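Local coordinates for protein glutathione transferase gst1-6 (Anopheles dirus, PDB 1V2A) that probably catalyses the conjugation of glutathione to electrophilic substrates, releasing a halide ion, as a homodimeric Delta-class glutathione transferase, at residues 82-86 / 87-91; 111-114 / 115-118; 168-171 / 172-175. One frame throughout, in Å; residues are numbered along the deposited sequence.

Contacts 1 and 2 sit near the two ends of one helix, 86-115: contact 1 covers its N-terminal cap and first turn, contact 2 the turn on which it stops. Their centres lie 38 Å apart, on opposite sides of the chain's centre. Contact 3 belongs to the loop leading into helix 175-185; its nearest atoms are about 8 Å from those of contact 2 and about 18 Å from those of contact 1. Contact 1 faces the second subunit, whereas no other chain of the assembly touches contacts 2 or 3. The His-112 side chain is about 5 Å from bound glutathione sulfonic acid, though no residue of the contacts lines its pocket.

Contact 1: residues 82-86 / 87-91; sequences YPKDP and KVRSV
The guanidinium of Arg-89 lies over one face of the Tyr-82 ring, the planes only 17° apart, with CE2 of Tyr-82 3.1 Å from CZ of Arg-89; NE sits offset toward the ring's rim. CA of Lys-84 covers the opposite guanidinium face. At the guanidinium edge, NH2 of Arg-89 donates to O of Tyr-82 (2.7 Å), which lies in the group's plane, while NE of Arg-89 bonds O of Pro-83, also at 2.7 Å but tilted from that plane. Two carbonyls and two covered faces thus fix the rotation of the guanidinium. Its chain runs extended from the backbone and bends at chi3 (-69°), turning the flat end onto the tyrosine.

OH of Tyr-82 is hydrogen-bonded to OD1 of Asn-93, one turn beyond Arg-89. Asp-85 is the N-cap of helix 86-115, which opens the all-helical C-terminal domain of the transferase fold: OD1 of Asp-85 accepts the backbone N-H of Lys-87 at 3.1 Å, from above the carboxylate plane. O of Asp-85 accepts two further backbone N-H groups, of Val-88 and, nearly straight at 170°, of Arg-89. CB of Pro-83 packs crosswise against CG1 of Val-88 at 3.8 Å. On the dimer side, Ser-90 OG bonds His-59 of the second subunit and Lys-87 NZ reaches Tyr-70 of that subunit.

Contact 2: residues 111-114 / 115-118; sequences IHLV and MKKE
Met-115 folds back over the last turn of the helix, its CG only 3.0 Å from O of Ile-111. This approach and the backbone bonds around it form the tightly fitted part of the contact. N of Met-115 still makes a regular helical bond to the same O of Ile-111, and then the chain leaves helix 86-115 through a Schellman motif. Lys-117, with positive phi (55°), is its C-prime residue; N of Glu-118 donates to O of Leu-113 at 3.0 Å, and N of Lys-117 makes a weak bond to O of Val-114 at 3.2 Å. Lys-116 N adds weak bonds to the carbonyls of His-112 and Leu-113.

The side chains beyond this backbone are looser and mostly exposed. SD of Met-115 comes to the edge of the imidazole, 88° off the ring normal and 3.9 Å from ND1 of His-112, so this Met-aromatic contact is made in the ring plane and not over a face. The methionine and histidine side chains lie side by side and point the same way. CG2 of Ile-111, the branch anti to its backbone nitrogen, meets SD of Met-115 at 4.0 Å, the two side chains running at a slant to each other. Lys-116 and Glu-118 form an exposed salt bridge, NZ to OE1 at 3.4 Å, and OE1 of Glu-118 also touches CD2 of Leu-113, the leucine and glutamate side chains crossing near a right angle. Lys-117 loops back so that its NZ donates to O of Met-115 at 3.0 Å, in the carbonyl plane. Ile-111 and Val-114 touch Leu-167 of a neighbouring loop.

Contact 3: residues 168-171 / 172-175; sequences KHDL and EPFP
Leu-171 to Phe-174 make a type I beta turn, supported by the phi and psi of Glu-172 (-51° and -43°) and closed by a hydrogen bond from N of Phe-174 to O of Leu-171 at 2.7 Å, the donor lying well above the carbonyl plane. The turn brings the chain to Phe-174, the N-cap position of helix 175-185 in the helical C-terminal domain.

Asp-170 stands just ahead of the turn and lays its carboxylate against Glu-172 and Pro-173, the two central residues, with OD2 of Asp-170 close to CD of Pro-173. Chi1 of Asp-170 (179°) carries the carboxylate forward along the chain, where OD1 accepts a weak hydrogen bond from N of Glu-172 at 3.3 Å. Asp-170 and Glu-172 run alongside each other. OD2 of Asp-170 is 4.5 Å from OE1 of Glu-172, a proximity of like charges that would be expected to raise the proton affinity of one or both slightly, although both residues are exposed.

On its other side the turn presents Leu-171 and Phe-174. The buried ring packs on Leu-132 and against the side chains of Asp-133 and Glu-136 of helix 122-141, while Leu-171 leans on Leu-164. CD2 of Leu-171 lies a loose 4.4 Å from CD1 of Phe-174. CA of Leu-171 approaches the ring at its edge, near the ring plane, 4.0 Å from CD1 of Phe-174. From helix 175-185, NH1 of Arg-178 reaches back to bond O of Glu-172 and, weakly, O of Leu-171.

Contact 1: residues 82-86 / 87-91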
loop_
_atom_site.group_PDB
_atom_site.type_symbol
_atom_site.label_atom_id
_atom_site.label_comp_id
_atom_site.label_asym_id
_atom_site.label_seq_id
_atom_site.Cartn_x
_atom_site.Cartn_y
_atom_site.Cartn_z
ATOM N N TYR B 82 -1.481 12.037 12.502
ATOM C CA TYR B 82 -1.292 10.599 12.569
ATOM C C TYR B 82 -1.440 10.130 14.025
ATOM O O TYR B 82 -0.466 9.781 14.692
ATOM C CB TYR B 82 0.078 10.217 12.007
ATOM C CG TYR B 82 0.216 8.742 11.707
ATOM C CD1 TYR B 82 -0.661 8.104 10.826
ATOM C CD2 TYR B 82 1.213 7.977 12.312
ATOM C CE1 TYR B 82 -0.550 6.738 10.559
ATOM C CE2 TYR B 82 1.334 6.617 12.050
ATOM C CZ TYR B 82 0.451 6.000 11.175
ATOM O OH TYR B 82 0.578 4.645 10.919
ATOM N N PRO B 83 -2.682 10.118 14.533
ATOM C CA PRO B 83 -3.025 9.709 15.896
ATOM C C PRO B 83 -2.384 8.407 16.394
ATOM O O PRO B 83 -2.302 7.412 15.672
ATOM C CB PRO B 83 -4.547 9.624 15.848
ATOM C CG PRO B 83 -4.900 10.711 14.893
ATOM C CD PRO B 83 -3.891 10.518 13.789
ATOM N N LYS B 84 -1.952 8.432 17.652
ATOM C CA LYS B 84 -1.315 7.288 18.286
ATOM C C LYS B 84 -2.290 6.212 18.754
ATOM O O LYS B 84 -1.911 5.045 18.887
ATOM C CB LYS B 84 -0.471 7.766 19.468
ATOM C CG LYS B 84 0.738 8.569 19.037
ATOM C CD LYS B 84 1.521 9.079 20.225
ATOM C CE LYS B 84 2.899 9.518 19.791
ATOM N NZ LYS B 84 3.615 8.393 19.130
ATOM N N ASP B 85 -3.539 6.594 19.012
ATOM C CA ASP B 85 -4.530 5.621 19.459
ATOM C C ASP B 85 -4.795 4.580 18.378
ATOM O O ASP B 85 -5.362 4.887 17.333
ATOM C CB ASP B 85 -5.837 6.303 19.832
ATOM C CG ASP B 85 -6.995 5.335 19.853
ATOM O OD1 ASP B 85 -6.846 4.247 20.445
ATOM O OD2 ASP B 85 -8.055 5.651 19.276
ATOM N N PRO B 86 -4.389 3.324 18.627
ATOM C CA PRO B 86 -4.563 2.210 17.690
ATOM C C PRO B 86 -5.968 2.083 17.120
ATOM O O PRO B 86 -6.147 1.557 16.027
ATOM C CB PRO B 86 -4.159 0.995 18.524
ATOM C CG PRO B 86 -3.116 1.561 19.435
ATOM C CD PRO B 86 -3.758 2.858 19.875
ATOM N N LYS B 87 -6.959 2.563 17.861
ATOM C CA LYS B 87 -8.348 2.500 17.414
ATOM C C LYS B 87 -8.571 3.487 16.268
ATOM O O LYS B 87 -9.393 3.254 15.379
ATOM C CB LYS B 87 -9.285 2.844 18.572
ATOM C CG LYS B 87 -9.216 1.882 19.756
ATOM C CD LYS B 87 -10.074 0.645 19.525
ATOM C CE LYS B 87 -9.956 -0.359 20.671
ATOM N NZ LYS B 87 -8.645 -1.083 20.684
ATOM N N VAL B 88 -7.839 4.596 16.301
ATOM C CA VAL B 88 -7.947 5.617 15.264
ATOM C C VAL B 88 -6.961 5.335 14.141
ATOM O O VAL B 88 -7.323 5.344 12.965
ATOM C CB VAL B 88 -7.652 7.027 15.820
ATOM C CG1 VAL B 88 -7.758 8.056 14.703
ATOM C CG2 VAL B 88 -8.622 7.358 16.945
ATOM N N ARG B 89 -5.714 5.079 14.523
ATOM C CA ARG B 89 -4.647 4.799 13.571
ATOM C C ARG B 89 -4.942 3.646 12.618
ATOM O O ARG B 89 -4.410 3.610 11.511
ATOM C CB ARG B 89 -3.335 4.528 14.316
ATOM C CG ARG B 89 -2.158 4.305 13.385
ATOM C CD ARG B 89 -0.825 4.418 14.095
ATOM N NE ARG B 89 -0.547 5.785 14.519
ATOM C CZ ARG B 89 0.602 6.183 15.059
ATOM N NH1 ARG B 89 1.584 5.315 15.241
ATOM N NH2 ARG B 89 0.770 7.450 15.409
ATOM N N SER B 90 -5.785 2.703 13.035
ATOM C CA SER B 90 -6.117 1.580 12.168
ATOM C C SER B 90 -6.927 2.065 10.973
ATOM O O SER B 90 -6.767 1.556 9.867
ATOM C CB SER B 90 -6.891 0.484 12.925
ATOM O OG SER B 90 -8.123 0.950 13.445
ATOM N N VAL B 91 -7.775 3.064 11.186
ATOM C CA VAL B 91 -8.587 3.589 10.091
ATOM C C VAL B 91 -7.701 4.347 9.104
ATOM O O VAL B 91 -7.819 4.178 7.892
ATOM C CB VAL B 91 -9.682 4.545 10.597
ATOM C CG1 VAL B 91 -10.712 4.759 9.503
ATOM C CG2 VAL B 91 -10.335 3.985 11.849
#

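Contact 2: residues 111-114 / 115-118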
loop_
_atom_site.group_PDB
_atom_site.type_symbol
_atom_site.label_atom_id
_atom_site.label_comp_id
_atom_site.label_asym_id
_atom_site.label_seq_id
_atom_site.Cartn_x
_atom_site.Cartn_y
_atom_site.Cartn_z
ATOM N N ILE B 111 -5.517 5.889 -16.547
ATOM C CA ILE B 111 -4.676 6.900 -17.178
ATOM C C ILE B 111 -3.600 6.271 -18.060
ATOM O O ILE B 111 -3.344 6.754 -19.169
ATOM C CB ILE B 111 -3.994 7.820 -16.133
ATOM C CG1 ILE B 111 -5.054 8.592 -15.341
ATOM C CG2 ILE B 111 -3.044 8.782 -16.838
ATOM C CD1 ILE B 111 -4.498 9.523 -14.286
ATOM N N HIS B 112 -2.970 5.205 -17.571
ATOM C CA HIS B 112 -1.915 4.526 -18.328
ATOM C C HIS B 112 -2.406 4.018 -19.677
ATOM O O HIS B 112 -1.657 3.994 -20.655
ATOM C CB HIS B 112 -1.349 3.345 -17.538
ATOM C CG HIS B 112 -0.422 3.738 -16.433
ATOM N ND1 HIS B 112 0.306 4.908 -16.454
ATOM C CD2 HIS B 112 -0.054 3.086 -15.305
ATOM C CE1 HIS B 112 1.086 4.958 -15.387
ATOM N NE2 HIS B 112 0.887 3.864 -14.675
ATOM N N LEU B 113 -3.658 3.582 -19.718
ATOM C CA LEU B 113 -4.245 3.085 -20.950
ATOM C C LEU B 113 -4.499 4.261 -21.880
ATOM O O LEU B 113 -4.064 4.255 -23.031
ATOM C CB LEU B 113 -5.557 2.357 -20.656
ATOM C CG LEU B 113 -5.405 1.100 -19.798
ATOM C CD1 LEU B 113 -6.770 0.514 -19.465
ATOM C CD2 LEU B 113 -4.558 0.094 -20.544
ATOM N N VAL B 114 -5.181 5.285 -21.372
ATOM C CA VAL B 114 -5.473 6.454 -22.187
ATOM C C VAL B 114 -4.166 7.005 -22.744
ATOM O O VAL B 114 -4.141 7.591 -23.826
ATOM C CB VAL B 114 -6.204 7.547 -21.374
ATOM C CG1 VAL B 114 -6.567 8.723 -22.284
ATOM C CG2 VAL B 114 -7.449 6.973 -20.743
ATOM N N MET B 115 -3.077 6.810 -22.011
ATOM C CA MET B 115 -1.776 7.274 -22.470
ATOM C C MET B 115 -1.297 6.435 -23.656
ATOM O O MET B 115 -0.627 6.949 -24.541
ATOM C CB MET B 115 -0.743 7.192 -21.343
ATOM C CG MET B 115 -0.904 8.232 -20.246
ATOM S SD MET B 115 0.302 7.979 -18.914
ATOM C CE MET B 115 1.592 9.081 -19.393
ATOM N N LYS B 116 -1.633 5.148 -23.669
ATOM C CA LYS B 116 -1.233 4.260 -24.766
ATOM C C LYS B 116 -2.333 4.199 -25.820
ATOM O O LYS B 116 -2.363 3.295 -26.648
ATOM C CB LYS B 116 -0.974 2.831 -24.267
ATOM C CG LYS B 116 0.218 2.658 -23.339
ATOM C CD LYS B 116 0.529 1.171 -23.115
ATOM C CE LYS B 116 -0.657 0.424 -22.491
ATOM N NZ LYS B 116 -0.405 -1.044 -22.322
ATOM N N LYS B 117 -3.240 5.166 -25.781
ATOM C CA LYS B 117 -4.344 5.218 -26.724
ATOM C C LYS B 117 -5.122 3.908 -26.700
ATOM O O LYS B 117 -5.373 3.312 -27.745
ATOM C CB LYS B 117 -3.838 5.486 -28.146
ATOM C CG LYS B 117 -2.904 6.695 -28.281
ATOM C CD LYS B 117 -1.512 6.382 -27.733
ATOM C CE LYS B 117 -0.602 7.596 -27.731
ATOM N NZ LYS B 117 0.737 7.261 -27.168
ATOM N N GLU B 118 -5.484 3.454 -25.504
ATOM C CA GLU B 118 -6.263 2.231 -25.351
ATOM C C GLU B 118 -7.473 2.594 -24.497
ATOM O O GLU B 118 -7.539 3.691 -23.946
ATOM C CB GLU B 118 -5.437 1.126 -24.673
ATOM C CG GLU B 118 -4.108 0.824 -25.364
ATOM C CD GLU B 118 -3.441 -0.464 -24.874
ATOM O OE1 GLU B 118 -3.518 -0.771 -23.664
ATOM O OE2 GLU B 118 -2.822 -1.165 -25.705
#

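Contact 3: residues 168-171 / 172-175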
loop_
_atom_site.group_PDB
_atom_site.type_symbol
_atom_site.label_atom_id
_atom_site.label_comp_id
_atom_site.label_asym_id
_atom_site.label_seq_id
_atom_site.Cartn_x
_atom_site.Cartn_y
_atom_site.Cartn_z
ATOM N N LYS B 168 -11.032 13.880 -16.971
ATOM C CA LYS B 168 -12.271 14.646 -16.990
ATOM C C LYS B 168 -13.385 13.808 -16.375
ATOM O O LYS B 168 -14.553 13.938 -16.739
ATOM C CB LYS B 168 -12.628 15.038 -18.426
ATOM C CG LYS B 168 -12.292 16.470 -18.758
ATOM C CD LYS B 168 -10.867 16.816 -18.364
ATOM C CE LYS B 168 -10.636 18.314 -18.457
ATOM N NZ LYS B 168 -9.290 18.682 -17.952
ATOM N N HIS B 169 -13.004 12.945 -15.438
ATOM C CA HIS B 169 -13.958 12.080 -14.764
ATOM C C HIS B 169 -14.952 12.928 -13.983
ATOM O O HIS B 169 -14.562 13.753 -13.159
ATOM C CB HIS B 169 -13.235 11.132 -13.807
ATOM C CG HIS B 169 -14.073 9.971 -13.370
ATOM N ND1 HIS B 169 -14.173 8.808 -14.105
ATOM C CD2 HIS B 169 -14.875 9.808 -12.293
ATOM C CE1 HIS B 169 -15.004 7.979 -13.498
ATOM N NE2 HIS B 169 -15.443 8.561 -12.396
ATOM N N ASP B 170 -16.237 12.715 -14.238
ATOM C CA ASP B 170 -17.285 13.473 -13.567
ATOM C C ASP B 170 -17.485 13.064 -12.110
ATOM O O ASP B 170 -17.782 11.909 -11.816
ATOM C CB ASP B 170 -18.606 13.317 -14.323
ATOM C CG ASP B 170 -19.750 14.059 -13.653
ATOM O OD1 ASP B 170 -19.637 15.293 -13.486
ATOM O OD2 ASP B 170 -20.758 13.406 -13.294
ATOM N N LEU B 171 -17.330 14.023 -11.204
ATOM C CA LEU B 171 -17.504 13.778 -9.777
ATOM C C LEU B 171 -18.879 14.251 -9.324
ATOM O O LEU B 171 -19.194 14.226 -8.134
ATOM C CB LEU B 171 -16.428 14.510 -8.973
ATOM C CG LEU B 171 -14.973 14.121 -9.228
ATOM C CD1 LEU B 171 -14.068 14.866 -8.253
ATOM C CD2 LEU B 171 -14.812 12.625 -9.062
ATOM N N GLU B 172 -19.692 14.686 -10.281
ATOM C CA GLU B 172 -21.035 15.164 -9.984
ATOM C C GLU B 172 -21.785 14.155 -9.128
ATOM O O GLU B 172 -22.465 14.525 -8.171
ATOM C CB GLU B 172 -21.810 15.409 -11.282
ATOM C CG GLU B 172 -23.160 16.094 -11.103
ATOM C CD GLU B 172 -24.165 15.247 -10.348
ATOM O OE1 GLU B 172 -24.361 14.078 -10.741
ATOM O OE2 GLU B 172 -24.762 15.750 -9.370
ATOM N N PRO B 173 -21.678 12.860 -9.462
ATOM C CA PRO B 173 -22.377 11.844 -8.677
ATOM C C PRO B 173 -21.800 11.617 -7.283
ATOM O O PRO B 173 -22.381 10.895 -6.479
ATOM C CB PRO B 173 -22.289 10.608 -9.561
ATOM C CG PRO B 173 -20.985 10.803 -10.268
ATOM C CD PRO B 173 -21.019 12.259 -10.635
ATOM N N PHE B 174 -20.665 12.242 -6.988
ATOM C CA PHE B 174 -20.048 12.082 -5.677
ATOM C C PHE B 174 -20.055 13.378 -4.866
ATOM O O PHE B 174 -19.069 14.107 -4.825
ATOM C CB PHE B 174 -18.625 11.542 -5.838
ATOM C CG PHE B 174 -18.553 10.278 -6.654
ATOM C CD1 PHE B 174 -18.374 10.331 -8.033
ATOM C CD2 PHE B 174 -18.716 9.035 -6.048
ATOM C CE1 PHE B 174 -18.363 9.167 -8.800
ATOM C CE2 PHE B 174 -18.707 7.870 -6.800
ATOM C CZ PHE B 174 -18.531 7.935 -8.180
ATOM N N PRO B 175 -21.193 13.675 -4.210
ATOM C CA PRO B 175 -21.434 14.856 -3.378
ATOM C C PRO B 175 -20.474 15.051 -2.210
ATOM O O PRO B 175 -19.855 16.110 -2.072
ATOM C CB PRO B 175 -22.866 14.642 -2.897
ATOM C CG PRO B 175 -23.490 13.941 -4.044
ATOM C CD PRO B 175 -22.443 12.920 -4.391
#